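PDB 6D7Y: immune protein from Enterobacter cloacae, which probably acts as the immunity protein of a contact-dependent growth inhibition system, binding the toxic C-terminal tip of CdiA and protecting the cell that makes it. Local coordinates for residues 30-35 with 68-73; 7-12 with 126-131; 111-116 with 149-154. One frame throughout, in Å; residues are numbered along the deposited sequence. Where two conformers were deposited one is given.

Contact 1 of 3, residues 30-35 with 68-73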
ATOM      1  N   ARG B  30      14.228   3.606   3.209  1.00 43.79           N
ATOM      2  CA  ARG B  30      13.896   4.203   4.498  1.00 45.58           C
ATOM      3  C   ARG B  30      12.469   4.701   4.561  1.00 43.52           C
ATOM      4  O   ARG B  30      11.821   4.864   3.534  1.00 40.36           O
ATOM      5  CB  ARG B  30      14.883   5.341   4.837  1.00 49.80           C
ATOM      6  CG  ARG B  30      15.149   6.321   3.707  1.00 51.41           C
ATOM      7  CD  ARG B  30      16.174   7.369   4.138  1.00 55.76           C
ATOM      8  NE  ARG B  30      15.607   8.254   5.158  1.00 58.96           N
ATOM      9  CZ  ARG B  30      14.946   9.393   4.914  1.00 60.21           C
ATOM     10  NH1 ARG B  30      14.457  10.103   5.930  1.00 62.02           N
ATOM     11  NH2 ARG B  30      14.757   9.839   3.671  1.00 61.73           N
ATOM     12  N   ILE B  31      11.983   4.906   5.787  1.00 44.11           N
ATOM     13  CA  ILE B  31      10.637   5.424   6.012  1.00 43.27           C
ATOM     14  C   ILE B  31      10.695   6.571   6.980  1.00 44.75           C
ATOM     15  O   ILE B  31      11.535   6.601   7.886  1.00 45.75           O
ATOM     16  CB  ILE B  31       9.620   4.374   6.510  1.00 42.38           C
ATOM     17  CG1 ILE B  31       9.915   3.887   7.930  1.00 44.43           C
ATOM     18  CG2 ILE B  31       9.546   3.215   5.534  1.00 42.14           C
ATOM     19  CD1 ILE B  31       8.869   2.916   8.435  1.00 44.33           C
ATOM     20  N   PHE B  32       9.781   7.502   6.785  1.00 45.50           N
ATOM     21  CA  PHE B  32       9.715   8.716   7.572  1.00 49.37           C
ATOM     22  C   PHE B  32       8.357   9.361   7.391  1.00 49.43           C
ATOM     23  O   PHE B  32       7.488   8.831   6.680  1.00 47.30           O
ATOM     24  CB  PHE B  32      10.813   9.675   7.105  1.00 52.04           C
ATOM     25  CG  PHE B  32      10.777   9.950   5.636  1.00 51.41           C
ATOM     26  CD1 PHE B  32      11.409   9.091   4.749  1.00 52.38           C
ATOM     27  CD2 PHE B  32      10.099  11.052   5.133  1.00 52.53           C
ATOM     28  CE1 PHE B  32      11.369   9.322   3.386  1.00 53.69           C
ATOM     29  CE2 PHE B  32      10.062  11.296   3.770  1.00 52.45           C
ATOM     30  CZ  PHE B  32      10.692  10.425   2.892  1.00 53.79           C
ATOM     31  N   ASP B  33       8.189  10.510   8.030  1.00 51.03           N
ATOM     32  CA  ASP B  33       6.944  11.278   7.982  1.00 52.63           C
ATOM     33  C   ASP B  33       5.724  10.453   8.429  1.00 50.14           C
ATOM     34  O   ASP B  33       4.739  10.338   7.713  1.00 45.33           O
ATOM     35  CB  ASP B  33       6.717  11.875   6.586  1.00 54.49           C
ATOM     36  CG  ASP B  33       5.577  12.889   6.560  1.00 55.42           C
ATOM     37  OD1 ASP B  33       5.317  13.538   7.598  1.00 60.04           O
ATOM     38  OD2 ASP B  33       4.955  13.047   5.498  1.00 55.81           O
ATOM     39  N   PHE B  34       5.824   9.873   9.622  1.00 51.10           N
ATOM     40  CA  PHE B  34       4.728   9.124  10.209  1.00 52.66           C
ATOM     41  C   PHE B  34       3.613  10.123  10.516  1.00 52.22           C
ATOM     42  O   PHE B  34       3.860  11.146  11.164  1.00 51.01           O
ATOM     43  CB  PHE B  34       5.188   8.411  11.478  1.00 54.94           C
ATOM     44  CG  PHE B  34       4.077   7.751  12.236  1.00 58.70           C
ATOM     45  CD1 PHE B  34       3.524   6.563  11.785  1.00 59.17           C
ATOM     46  CD2 PHE B  34       3.602   8.299  13.427  1.00 62.92           C
ATOM     47  CE1 PHE B  34       2.500   5.943  12.494  1.00 61.81           C
ATOM     48  CE2 PHE B  34       2.582   7.681  14.141  1.00 64.03           C
ATOM     49  CZ  PHE B  34       2.025   6.502  13.671  1.00 62.67           C
ATOM     50  N   ASN B  35       2.399   9.826  10.060  1.00 49.78           N
ATOM     51  CA  ASN B  35       1.256  10.728  10.243  1.00 52.96           C
ATOM     52  C   ASN B  35       0.039   9.891  10.613  1.00 53.70           C
ATOM     53  O   ASN B  35      -0.076   8.771  10.169  1.00 51.53           O
ATOM     54  CB  ASN B  35       1.012  11.517   8.950  1.00 54.16           C
ATOM     55  CG  ASN B  35       0.160  12.753   9.168  1.00 57.48           C
ATOM     56  OD1 ASN B  35      -0.162  13.113  10.306  1.00 62.11           O
ATOM     57  ND2 ASN B  35      -0.177  13.439   8.079  1.00 58.46           N
ATOM     58  N   SER B  68       5.785   8.078   4.692  1.00 32.81           N
ATOM     59  CA  SER B  68       6.462   8.225   3.419  1.00 33.44           C
ATOM     60  C   SER B  68       7.587   7.210   3.395  1.00 33.72           C
ATOM     61  O   SER B  68       8.265   6.985   4.408  1.00 34.66           O
ATOM     62  CB  SER B  68       6.996   9.650   3.210  1.00 36.51           C
ATOM     63  OG  SER B  68       5.919  10.554   3.091  1.00 36.94           O
HETATM   64  N   MSE B  69       7.790   6.616   2.235  0.50 33.66           N
HETATM   65  CA  MSE B  69       8.795   5.601   2.052  0.50 35.69           C
HETATM   66  C   MSE B  69       9.656   6.084   0.936  0.50 35.75           C
HETATM   67  O   MSE B  69       9.150   6.650  -0.025  0.50 34.83           O
HETATM   68  CB  MSE B  69       8.019   4.312   1.717  0.50 36.74           C
HETATM   69  CG  MSE B  69       8.897   3.108   1.422  0.50 39.70           C
HETATM   70 SE   MSE B  69       7.903   1.380   1.475  0.50 45.28          SE
HETATM   71  CE  MSE B  69       7.371   1.487   3.371  0.50 44.34           C
ATOM     72  N   GLU B  70      10.969   5.937   1.078  1.00 36.46           N
ATOM     73  CA  GLU B  70      11.907   6.300   0.022  1.00 38.65           C
ATOM     74  C   GLU B  70      12.628   5.068  -0.488  1.00 38.82           C
ATOM     75  O   GLU B  70      13.021   4.191   0.307  1.00 38.76           O
ATOM     76  CB  GLU B  70      12.939   7.307   0.540  1.00 42.45           C
ATOM     77  CG  GLU B  70      14.026   7.624  -0.472  1.00 47.66           C
ATOM     78  CD  GLU B  70      15.055   8.588   0.055  1.00 53.40           C
ATOM     79  OE1 GLU B  70      14.721   9.403   0.948  1.00 58.63           O
ATOM     80  OE2 GLU B  70      16.200   8.538  -0.436  1.00 60.08           O
ATOM     81  N   GLY B  71      12.832   5.028  -1.804  1.00 38.55           N
ATOM     82  CA  GLY B  71      13.559   3.949  -2.459  1.00 40.01           C
ATOM     83  C   GLY B  71      12.844   2.615  -2.368  1.00 39.93           C
ATOM     84  O   GLY B  71      13.415   1.642  -1.901  1.00 41.03           O
ATOM     85  N   PHE B  72      11.595   2.571  -2.819  1.00 37.45           N
ATOM     86  CA  PHE B  72      10.813   1.339  -2.770  1.00 37.66           C
ATOM     87  C   PHE B  72      11.031   0.526  -4.040  1.00 39.49           C
ATOM     88  O   PHE B  72      10.709   0.997  -5.115  1.00 38.27           O
ATOM     89  CB  PHE B  72       9.321   1.657  -2.627  1.00 36.03           C
ATOM     90  CG  PHE B  72       8.465   0.433  -2.540  1.00 36.06           C
ATOM     91  CD1 PHE B  72       8.319  -0.235  -1.332  1.00 37.37           C
ATOM     92  CD2 PHE B  72       7.838  -0.084  -3.670  1.00 36.44           C
ATOM     93  CE1 PHE B  72       7.550  -1.383  -1.241  1.00 37.54           C
ATOM     94  CE2 PHE B  72       7.062  -1.232  -3.581  1.00 36.27           C
ATOM     95  CZ  PHE B  72       6.919  -1.882  -2.369  1.00 37.20           C
ATOM     96  N   SER B  73      11.591  -0.679  -3.914  1.00 42.24           N
ATOM     97  CA  SER B  73      11.831  -1.534  -5.082  1.00 45.03           C
ATOM     98  C   SER B  73      10.613  -2.428  -5.236  1.00 45.20           C
ATOM     99  O   SER B  73      10.219  -3.102  -4.291  1.00 44.83           O
ATOM    100  CB  SER B  73      13.097  -2.375  -4.910  1.00 49.31           C
ATOM    101  OG  SER B  73      12.989  -3.232  -3.791  1.00 50.19           O
TER
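Arg-30 and Glu-70 are joined twice, through their backbones and through their side chains. From CB the arginine chain enters the space between its own N and C atoms (chi1 47°), its CG lies 4.0 Å from Glu-70 CB, and CD passes near the carboxylate. A bend about CG-CD folds the guanidinium over Phe-32, and NH2 donates to Glu-70 OE1 at 2.8 Å in a salt bridge. OE1 sits close to the guanidinium plane but is itself met from above the carboxylate plane, the two flat groups standing nearly perpendicular (86°); the bridge is bent at the hydrogen and runs from one nitrogen to one oxygen. The ring of Phe-32, on the same sheet face, slides under the guanidinium with CD1. Its own face receives Ser-68 CB in a CH-pi contact, 3.9 Å from the ring centroid, while Glu-70 CB meets its edge.

On the other face Ile-31 CG2 touches the selenomethionine methyl CE of Met-69 at 3.5 Å; this buried pair looks toward helix 17-25. Backbone bonds pair Arg-30 with Glu-70 and Phe-32 with Ser-68, the shortest running from Ser-68 N to Phe-32 O (2.7 Å). The chain turns its corner at Glu-70 and Gly-71. The arrangement is that of an antiparallel edge strand, with a mixed outer face of charged, hydroxyl and aromatic groups and an apolar face turned to helix 17-25.

Contact 2 of 3, residues 7-12 with 126-131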
ATOM      1  N   VAL B   7      -1.779   1.421  -5.645  1.00 20.77           N
ATOM      2  CA  VAL B   7      -2.089  -0.005  -5.552  1.00 21.09           C
ATOM      3  C   VAL B   7      -2.626  -0.199  -4.143  1.00 21.56           C
ATOM      4  O   VAL B   7      -2.177   0.450  -3.192  1.00 20.78           O
ATOM      5  CB  VAL B   7      -0.921  -0.961  -5.872  1.00 21.97           C
ATOM      6  CG1 VAL B   7      -0.450  -0.769  -7.302  1.00 21.72           C
ATOM      7  CG2 VAL B   7       0.225  -0.804  -4.886  1.00 22.57           C
ATOM      8  N   ILE B   8      -3.586  -1.117  -4.011  1.00 21.87           N
ATOM      9  CA  ILE B   8      -4.245  -1.356  -2.753  1.00 23.09           C
ATOM     10  C   ILE B   8      -4.349  -2.836  -2.394  1.00 24.13           C
ATOM     11  O   ILE B   8      -4.686  -3.662  -3.263  1.00 23.84           O
ATOM     12  CB  ILE B   8      -5.738  -0.893  -2.834  1.00 23.54           C
ATOM     13  CG1 ILE B   8      -5.890   0.583  -3.250  1.00 23.09           C
ATOM     14  CG2 ILE B   8      -6.463  -1.127  -1.513  1.00 24.51           C
ATOM     15  CD1 ILE B   8      -5.422   1.574  -2.263  1.00 23.54           C
ATOM     16  N   PHE B   9      -4.036  -3.147  -1.130  1.00 25.31           N
ATOM     17  CA  PHE B   9      -4.258  -4.493  -0.559  1.00 27.56           C
ATOM     18  C   PHE B   9      -5.564  -4.251   0.215  1.00 28.25           C
ATOM     19  O   PHE B   9      -5.561  -3.577   1.251  1.00 27.49           O
ATOM     20  CB  PHE B   9      -3.175  -4.911   0.419  1.00 28.97           C
ATOM     21  CG  PHE B   9      -1.790  -5.047  -0.165  1.00 29.24           C
ATOM     22  CD1 PHE B   9      -0.914  -3.969  -0.164  1.00 29.30           C
ATOM     23  CD2 PHE B   9      -1.329  -6.276  -0.638  1.00 30.72           C
ATOM     24  CE1 PHE B   9       0.378  -4.103  -0.653  1.00 29.87           C
ATOM     25  CE2 PHE B   9      -0.038  -6.416  -1.134  1.00 31.05           C
ATOM     26  CZ  PHE B   9       0.820  -5.322  -1.134  1.00 30.51           C
ATOM     27  N   GLU B  10      -6.687  -4.773  -0.287  1.00 29.77           N
ATOM     28  CA  GLU B  10      -7.990  -4.535   0.333  1.00 31.32           C
ATOM     29  C   GLU B  10      -8.406  -5.677   1.247  1.00 33.13           C
ATOM     30  O   GLU B  10      -8.313  -6.829   0.856  1.00 33.69           O
ATOM     31  CB  GLU B  10      -9.052  -4.385  -0.732  1.00 32.15           C
ATOM     32  CG  GLU B  10     -10.408  -3.970  -0.189  1.00 34.32           C
ATOM     33  CD  GLU B  10     -11.472  -3.937  -1.259  1.00 35.42           C
ATOM     34  OE1 GLU B  10     -11.546  -4.896  -2.029  1.00 37.95           O
ATOM     35  OE2 GLU B  10     -12.247  -2.958  -1.314  1.00 36.93           O
ATOM     36  N   GLY B  11      -8.882  -5.332   2.447  1.00 34.04           N
ATOM     37  CA  GLY B  11      -9.338  -6.330   3.428  1.00 36.40           C
ATOM     38  C   GLY B  11      -8.222  -7.242   3.893  1.00 37.45           C
ATOM     39  O   GLY B  11      -8.287  -8.452   3.741  1.00 38.10           O
ATOM     40  N   VAL B  12      -7.197  -6.648   4.474  1.00 37.21           N
ATOM     41  CA  VAL B  12      -6.042  -7.393   4.944  1.00 38.97           C
ATOM     42  C   VAL B  12      -6.413  -8.179   6.214  1.00 41.66           C
ATOM     43  O   VAL B  12      -7.288  -7.766   6.984  1.00 42.36           O
ATOM     44  CB  VAL B  12      -4.854  -6.429   5.213  1.00 38.07           C
ATOM     45  CG1 VAL B  12      -3.623  -7.170   5.715  1.00 39.84           C
ATOM     46  CG2 VAL B  12      -4.524  -5.641   3.950  1.00 36.58           C
ATOM     47  N   PHE B 126      -0.292 -13.570   3.138  1.00 54.39           N
ATOM     48  CA  PHE B 126      -0.851 -12.537   4.018  1.00 55.47           C
ATOM     49  C   PHE B 126      -2.370 -12.458   4.053  1.00 56.69           C
ATOM     50  O   PHE B 126      -2.931 -11.728   4.884  1.00 61.02           O
ATOM     51  CB  PHE B 126      -0.214 -11.193   3.719  1.00 52.29           C
ATOM     52  CG  PHE B 126       1.274 -11.199   3.907  1.00 53.15           C
ATOM     53  CD1 PHE B 126       1.824 -11.070   5.178  1.00 54.48           C
ATOM     54  CD2 PHE B 126       2.125 -11.367   2.826  1.00 52.24           C
ATOM     55  CE1 PHE B 126       3.194 -11.089   5.356  1.00 54.91           C
ATOM     56  CE2 PHE B 126       3.501 -11.390   3.005  1.00 53.24           C
ATOM     57  CZ  PHE B 126       4.033 -11.246   4.268  1.00 54.32           C
ATOM     58  N   GLY B 127      -3.023 -13.197   3.162  1.00 54.03           N
ATOM     59  CA  GLY B 127      -4.474 -13.275   3.143  1.00 53.65           C
ATOM     60  C   GLY B 127      -5.285 -11.993   3.081  1.00 52.36           C
ATOM     61  O   GLY B 127      -6.084 -11.718   3.980  1.00 57.26           O
ATOM     62  N   PHE B 128      -5.058 -11.202   2.040  1.00 47.03           N
ATOM     63  CA  PHE B 128      -5.868 -10.003   1.806  1.00 43.92           C
ATOM     64  C   PHE B 128      -6.963 -10.386   0.806  1.00 42.73           C
ATOM     65  O   PHE B 128      -6.727 -11.217  -0.072  1.00 45.36           O
ATOM     66  CB  PHE B 128      -5.011  -8.804   1.373  1.00 40.31           C
ATOM     67  CG  PHE B 128      -3.849  -9.152   0.484  1.00 38.69           C
ATOM     68  CD1 PHE B 128      -4.013  -9.315  -0.894  1.00 37.54           C
ATOM     69  CD2 PHE B 128      -2.567  -9.267   1.023  1.00 38.48           C
ATOM     70  CE1 PHE B 128      -2.921  -9.602  -1.710  1.00 37.16           C
ATOM     71  CE2 PHE B 128      -1.480  -9.569   0.220  1.00 38.63           C
ATOM     72  CZ  PHE B 128      -1.652  -9.725  -1.151  1.00 38.04           C
ATOM     73  N   GLU B 129      -8.159  -9.815   0.954  1.00 41.82           N
ATOM     74  CA  GLU B 129      -9.310 -10.173   0.083  1.00 42.58           C
ATOM     75  C   GLU B 129      -9.130  -9.860  -1.410  1.00 37.90           C
ATOM     76  O   GLU B 129      -9.472 -10.669  -2.260  1.00 36.93           O
ATOM     77  CB  GLU B 129     -10.605  -9.530   0.598  1.00 46.17           C
ATOM     78  CG  GLU B 129     -10.996  -9.985   1.998  1.00 53.99           C
ATOM     79  CD  GLU B 129     -12.341  -9.431   2.462  1.00 60.87           C
ATOM     80  OE1 GLU B 129     -12.726  -9.721   3.617  1.00 66.54           O
ATOM     81  OE2 GLU B 129     -13.016  -8.711   1.683  1.00 64.33           O
ATOM     82  N   ASN B 130      -8.617  -8.675  -1.729  1.00 33.20           N
ATOM     83  CA  ASN B 130      -8.395  -8.297  -3.115  1.00 30.83           C
ATOM     84  C   ASN B 130      -7.190  -7.395  -3.187  1.00 27.51           C
ATOM     85  O   ASN B 130      -6.785  -6.832  -2.173  1.00 26.58           O
ATOM     86  CB  ASN B 130      -9.570  -7.476  -3.658  1.00 32.37           C
ATOM     87  CG  ASN B 130     -10.835  -8.268  -3.792  1.00 35.61           C
ATOM     88  OD1 ASN B 130     -10.895  -9.258  -4.519  1.00 39.89           O
ATOM     89  ND2 ASN B 130     -11.880  -7.800  -3.138  1.00 38.20           N
ATOM     90  N   PHE B 131      -6.619  -7.313  -4.378  1.00 25.08           N
ATOM     91  CA  PHE B 131      -5.494  -6.397  -4.652  1.00 24.14           C
ATOM     92  C   PHE B 131      -5.773  -5.784  -6.024  1.00 22.85           C
ATOM     93  O   PHE B 131      -6.290  -6.457  -6.920  1.00 23.85           O
ATOM     94  CB  PHE B 131      -4.128  -7.072  -4.510  1.00 24.25           C
ATOM     95  CG  PHE B 131      -3.915  -8.283  -5.368  1.00 25.50           C
ATOM     96  CD1 PHE B 131      -4.399  -9.531  -4.971  1.00 26.89           C
ATOM     97  CD2 PHE B 131      -3.159  -8.219  -6.529  1.00 25.30           C
ATOM     98  CE1 PHE B 131      -4.174 -10.661  -5.747  1.00 28.57           C
ATOM     99  CE2 PHE B 131      -2.937  -9.349  -7.305  1.00 26.39           C
ATOM    100  CZ  PHE B 131      -3.449 -10.570  -6.917  1.00 28.00           C
TER
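Strands 3-10 and 130-135 run antiparallel, Phe-9 facing Phe-131 as a non-hydrogen-bonded pair and Glu-10 facing Asn-130 as a hydrogen-bonded one, before a classic beta bulge sets both Glu-129 and Asn-130 opposite Glu-10. Glu-10 N donates to Asn-130 O at 2.8 Å, and the return bond from Asn-130 N to Glu-10 O is longer, 3.2 Å. Within the bulge, Glu-129 N donates to Gly-11 O from well above the carbonyl plane, and Gly-11 itself takes a positive phi.

Glu-10 and Asn-130 run alongside each other on one face with their polar ends together. Asn-130 ND2 gives a fairly straight bond to Glu-10 OE1 (3.1 Å, 159° at the hydrogen), arriving nearly end-on to the C-O bond and close to its own amide plane. Asn-130 OD1 accepts from Asn-148 ND2, so both ends of the amide are held and its flip is fixed. Glu-129 OE2 lies 5.5 Å from Glu-10 OE1, where like charge might raise the proton affinity of either group.

The reverse face is aromatic and covered by helix 105-126, through Met-119 and Ser-123, and by helix 17-25. Here Phe-9 turns its edge to the face of Phe-128 in a T-shaped stack, planes at 71° and centroids 4.8 Å apart. Phe-128 has CG between its own N and C atoms (chi1 36°), which sets the ring against Phe-9; its CB lies 4.1 Å from Val-12 CG2. Phe-9 CD2 sits over the Phe-128 face, toward its rim, 3.4 Å from CE2.

Contact 3 of 3, residues 111-116 with 149-154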
ATOM      1  N   VAL B 111       5.100  -0.421 -14.265  1.00 30.02           N
ATOM      2  CA  VAL B 111       5.171  -0.523 -12.799  1.00 29.74           C
ATOM      3  C   VAL B 111       3.965  -1.302 -12.273  1.00 28.59           C
ATOM      4  O   VAL B 111       4.087  -2.157 -11.379  1.00 28.90           O
ATOM      5  CB  VAL B 111       5.216   0.888 -12.161  1.00 30.62           C
ATOM      6  CG1 VAL B 111       5.080   0.825 -10.644  1.00 31.36           C
ATOM      7  CG2 VAL B 111       6.503   1.590 -12.557  1.00 33.23           C
HETATM    8  N   MSE B 112       2.801  -1.037 -12.852  1.00 27.88           N
HETATM    9  CA  MSE B 112       1.586  -1.733 -12.441  1.00 28.23           C
HETATM   10  C   MSE B 112       1.678  -3.230 -12.631  1.00 28.85           C
HETATM   11  O   MSE B 112       1.249  -3.996 -11.756  1.00 29.30           O
HETATM   12  CB  MSE B 112       0.389  -1.167 -13.207  1.00 28.67           C
HETATM   13  CG  MSE B 112       0.084   0.245 -12.738  1.00 29.45           C
HETATM   14 SE   MSE B 112      -0.824   0.117 -10.995  1.00 35.85          SE
HETATM   15  CE  MSE B 112      -0.972   2.010 -10.593  1.00 29.48           C
ATOM     16  N   LEU B 113       2.194  -3.670 -13.779  1.00 30.20           N
ATOM     17  CA  LEU B 113       2.336  -5.103 -14.043  1.00 31.89           C
ATOM     18  C   LEU B 113       3.318  -5.752 -13.075  1.00 32.16           C
ATOM     19  O   LEU B 113       3.124  -6.902 -12.672  1.00 31.46           O
ATOM     20  CB  LEU B 113       2.678  -5.402 -15.503  1.00 34.98           C
ATOM     21  CG  LEU B 113       1.558  -5.196 -16.534  1.00 37.05           C
ATOM     22  CD1 LEU B 113       2.069  -5.535 -17.921  1.00 39.29           C
ATOM     23  CD2 LEU B 113       0.337  -6.058 -16.227  1.00 37.69           C
ATOM     24  N   GLU B 114       4.349  -5.018 -12.677  1.00 32.60           N
ATOM     25  CA  GLU B 114       5.292  -5.530 -11.688  1.00 34.49           C
ATOM     26  C   GLU B 114       4.602  -5.627 -10.329  1.00 32.19           C
ATOM     27  O   GLU B 114       4.804  -6.606  -9.611  1.00 33.05           O
ATOM     28  CB  GLU B 114       6.568  -4.685 -11.628  1.00 37.46           C
ATOM     29  CG  GLU B 114       7.425  -4.768 -12.885  1.00 41.00           C
ATOM     30  CD  GLU B 114       8.028  -6.148 -13.169  1.00 46.14           C
ATOM     31  OE1 GLU B 114       8.760  -6.259 -14.178  1.00 53.18           O
ATOM     32  OE2 GLU B 114       7.799  -7.131 -12.420  1.00 48.45           O
ATOM     33  N   PHE B 115       3.773  -4.635  -9.978  1.00 29.78           N
ATOM     34  CA  PHE B 115       3.020  -4.716  -8.720  1.00 28.58           C
ATOM     35  C   PHE B 115       2.067  -5.896  -8.730  1.00 28.34           C
ATOM     36  O   PHE B 115       1.932  -6.597  -7.719  1.00 28.06           O
ATOM     37  CB  PHE B 115       2.222  -3.443  -8.422  1.00 26.81           C
ATOM     38  CG  PHE B 115       2.958  -2.439  -7.590  1.00 26.50           C
ATOM     39  CD1 PHE B 115       3.155  -2.679  -6.235  1.00 27.98           C
ATOM     40  CD2 PHE B 115       3.388  -1.244  -8.125  1.00 26.74           C
ATOM     41  CE1 PHE B 115       3.808  -1.761  -5.432  1.00 28.81           C
ATOM     42  CE2 PHE B 115       4.031  -0.310  -7.325  1.00 27.70           C
ATOM     43  CZ  PHE B 115       4.241  -0.570  -5.974  1.00 27.93           C
ATOM     44  N   GLN B 116       1.385  -6.104  -9.863  1.00 28.53           N
ATOM     45  CA  GLN B 116       0.443  -7.237  -9.979  1.00 29.99           C
ATOM     46  C   GLN B 116       1.147  -8.565  -9.657  1.00 32.49           C
ATOM     47  O   GLN B 116       0.615  -9.410  -8.921  1.00 32.19           O
ATOM     48  CB  GLN B 116      -0.207  -7.309 -11.380  1.00 30.52           C
ATOM     49  CG  GLN B 116      -1.306  -8.385 -11.463  1.00 33.12           C
ATOM     50  CD  GLN B 116      -1.917  -8.568 -12.846  1.00 37.27           C
ATOM     51  OE1 GLN B 116      -1.232  -8.438 -13.862  1.00 42.95           O
ATOM     52  NE2 GLN B 116      -3.223  -8.912 -12.892  1.00 36.04           N
ATOM     53  N   ASN B 149      -5.859 -11.236 -10.339  1.00 31.90           N
ATOM     54  CA  ASN B 149      -5.111 -11.862 -11.423  1.00 33.73           C
ATOM     55  C   ASN B 149      -5.642 -11.499 -12.820  1.00 34.52           C
ATOM     56  O   ASN B 149      -5.338 -12.193 -13.783  1.00 36.87           O
ATOM     57  CB  ASN B 149      -5.098 -13.386 -11.227  1.00 36.27           C
ATOM     58  CG  ASN B 149      -6.515 -14.017 -11.192  1.00 38.40           C
ATOM     59  OD1 ASN B 149      -7.538 -13.320 -11.055  1.00 37.33           O
ATOM     60  ND2 ASN B 149      -6.565 -15.348 -11.285  1.00 40.44           N
ATOM     61  N   ARG B 150      -6.439 -10.432 -12.912  1.00 32.23           N
ATOM     62  CA  ARG B 150      -7.033  -9.981 -14.160  1.00 33.24           C
ATOM     63  C   ARG B 150      -6.413  -8.677 -14.621  1.00 32.04           C
ATOM     64  O   ARG B 150      -6.039  -7.844 -13.806  1.00 29.95           O
ATOM     65  CB  ARG B 150      -8.523  -9.751 -13.961  1.00 33.67           C
ATOM     66  CG  ARG B 150      -9.242 -11.008 -13.606  1.00 36.48           C
ATOM     67  CD  ARG B 150     -10.717 -10.779 -13.430  1.00 38.78           C
ATOM     68  NE  ARG B 150     -11.136 -10.259 -12.133  1.00 38.40           N
ATOM     69  CZ  ARG B 150     -11.537  -9.026 -11.860  1.00 37.25           C
ATOM     70  NH1 ARG B 150     -11.949  -8.762 -10.634  1.00 37.48           N
ATOM     71  NH2 ARG B 150     -11.553  -8.057 -12.781  1.00 40.73           N
ATOM     72  N   LEU B 151      -6.394  -8.465 -15.930  1.00 35.94           N
ATOM     73  CA  LEU B 151      -5.798  -7.248 -16.499  1.00 38.57           C
ATOM     74  C   LEU B 151      -6.780  -6.220 -16.975  1.00 38.16           C
ATOM     75  O   LEU B 151      -7.964  -6.516 -17.223  1.00 39.29           O
ATOM     76  CB  LEU B 151      -4.914  -7.605 -17.695  1.00 44.10           C
ATOM     77  CG  LEU B 151      -3.681  -8.460 -17.448  1.00 47.09           C
ATOM     78  CD1 LEU B 151      -3.033  -8.788 -18.783  1.00 50.53           C
ATOM     79  CD2 LEU B 151      -2.698  -7.764 -16.529  1.00 44.91           C
ATOM     80  N   GLY B 152      -6.272  -4.988 -17.089  1.00 35.55           N
ATOM     81  CA  GLY B 152      -7.039  -3.882 -17.637  1.00 34.25           C
ATOM     82  C   GLY B 152      -7.965  -3.283 -16.626  1.00 31.64           C
ATOM     83  O   GLY B 152      -7.895  -3.644 -15.437  1.00 32.12           O
ATOM     84  N   PRO B 153      -8.853  -2.394 -17.065  1.00 29.30           N
ATOM     85  CA  PRO B 153      -9.030  -1.975 -18.454  1.00 29.41           C
ATOM     86  C   PRO B 153      -7.939  -1.129 -19.097  1.00 29.95           C
ATOM     87  O   PRO B 153      -7.904  -1.053 -20.320  1.00 32.59           O
ATOM     88  CB  PRO B 153     -10.328  -1.177 -18.412  1.00 30.45           C
ATOM     89  CG  PRO B 153     -10.446  -0.705 -17.021  1.00 28.65           C
ATOM     90  CD  PRO B 153      -9.845  -1.778 -16.175  1.00 28.43           C
ATOM     91  N   LEU B 154      -7.077  -0.478 -18.320  1.00 27.86           N
ATOM     92  CA  LEU B 154      -5.990   0.287 -18.923  1.00 30.34           C
ATOM     93  C   LEU B 154      -4.846  -0.690 -19.207  1.00 35.03           C
ATOM     94  O   LEU B 154      -4.495  -1.516 -18.356  1.00 34.76           O
ATOM     95  CB  LEU B 154      -5.505   1.395 -18.005  1.00 28.20           C
ATOM     96  CG  LEU B 154      -6.600   2.333 -17.518  1.00 29.07           C
ATOM     97  CD1 LEU B 154      -5.957   3.530 -16.834  1.00 28.16           C
ATOM     98  CD2 LEU B 154      -7.483   2.801 -18.650  1.00 31.51           C
TER
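Gln-116 and Leu-151 bury the most surface here, with Leu-113 adding a smaller patch from one helical turn earlier. The glutamine leaves helix 105-126 as an extended arm: CG is anti to the backbone N (chi1 -174°) and CD continues the line (chi2 -176°), carrying the amide straight out to the chain at 149-151. Its two ends then do different things. NE2 comes up against the backbone, 3.1 Å from Arg-150 O and 3.5 Å from Asn-149 C, and it donates a hydrogen bond to Asn-148 O, just ahead of this segment. OE1 instead lies against a methyl group, 3.1 Å from Leu-151 CD2. The amide therefore straddles the start of the short strand, with its nitrogen beside the peptide backbone and its oxygen beside an apolar branch.

Leu-151 crosses both helix side chains at about a right angle and uses the same methyl for each. Besides the glutamine oxygen, its CD2 meets Leu-113 CD2 at 3.5 Å, methyl against methyl and tighter than an ordinary van der Waals contact. The branched ends come closer together than the backbones, whose nearest CA atoms in this pair are 8.8 Å apart. Both leucines are exposed, so this is a thin surface contact.

Strand 150-151 is the outermost strand at this end of the antiparallel sheet, next to strand 144-147. Helix 105-126 packs on the sheet through the buried Met-112 and Phe-115, which reach strands 3-10, 93-102 and 144-147, while Leu-113 and Gln-116 extend that packing to the sheet's last strand.

Overall arrangement
All three contacts involve one antiparallel sheet. Contact 1 joins edge strand 30-36 to its neighbour, contact 2 pairs strands 3-10 and 130-135 further in, and contact 3 ties helix 105-126 to the opposite edge. Contacts 1 and 2 are partly buried, and each sets its polar pair on one face and buried apolar side chains on the other, though Phe-32 joins the polar face of contact 1. The pair is a salt bridge in the first and an amide-carboxylate bond in the second. Contact 3 is superficial and has no strand pairing. Phe-115 links the set, its CZ 3.8 Å from Phe-72 CE2 of contact 1 and its CD1 3.7 Å from Val-7 CG2 of contact 2.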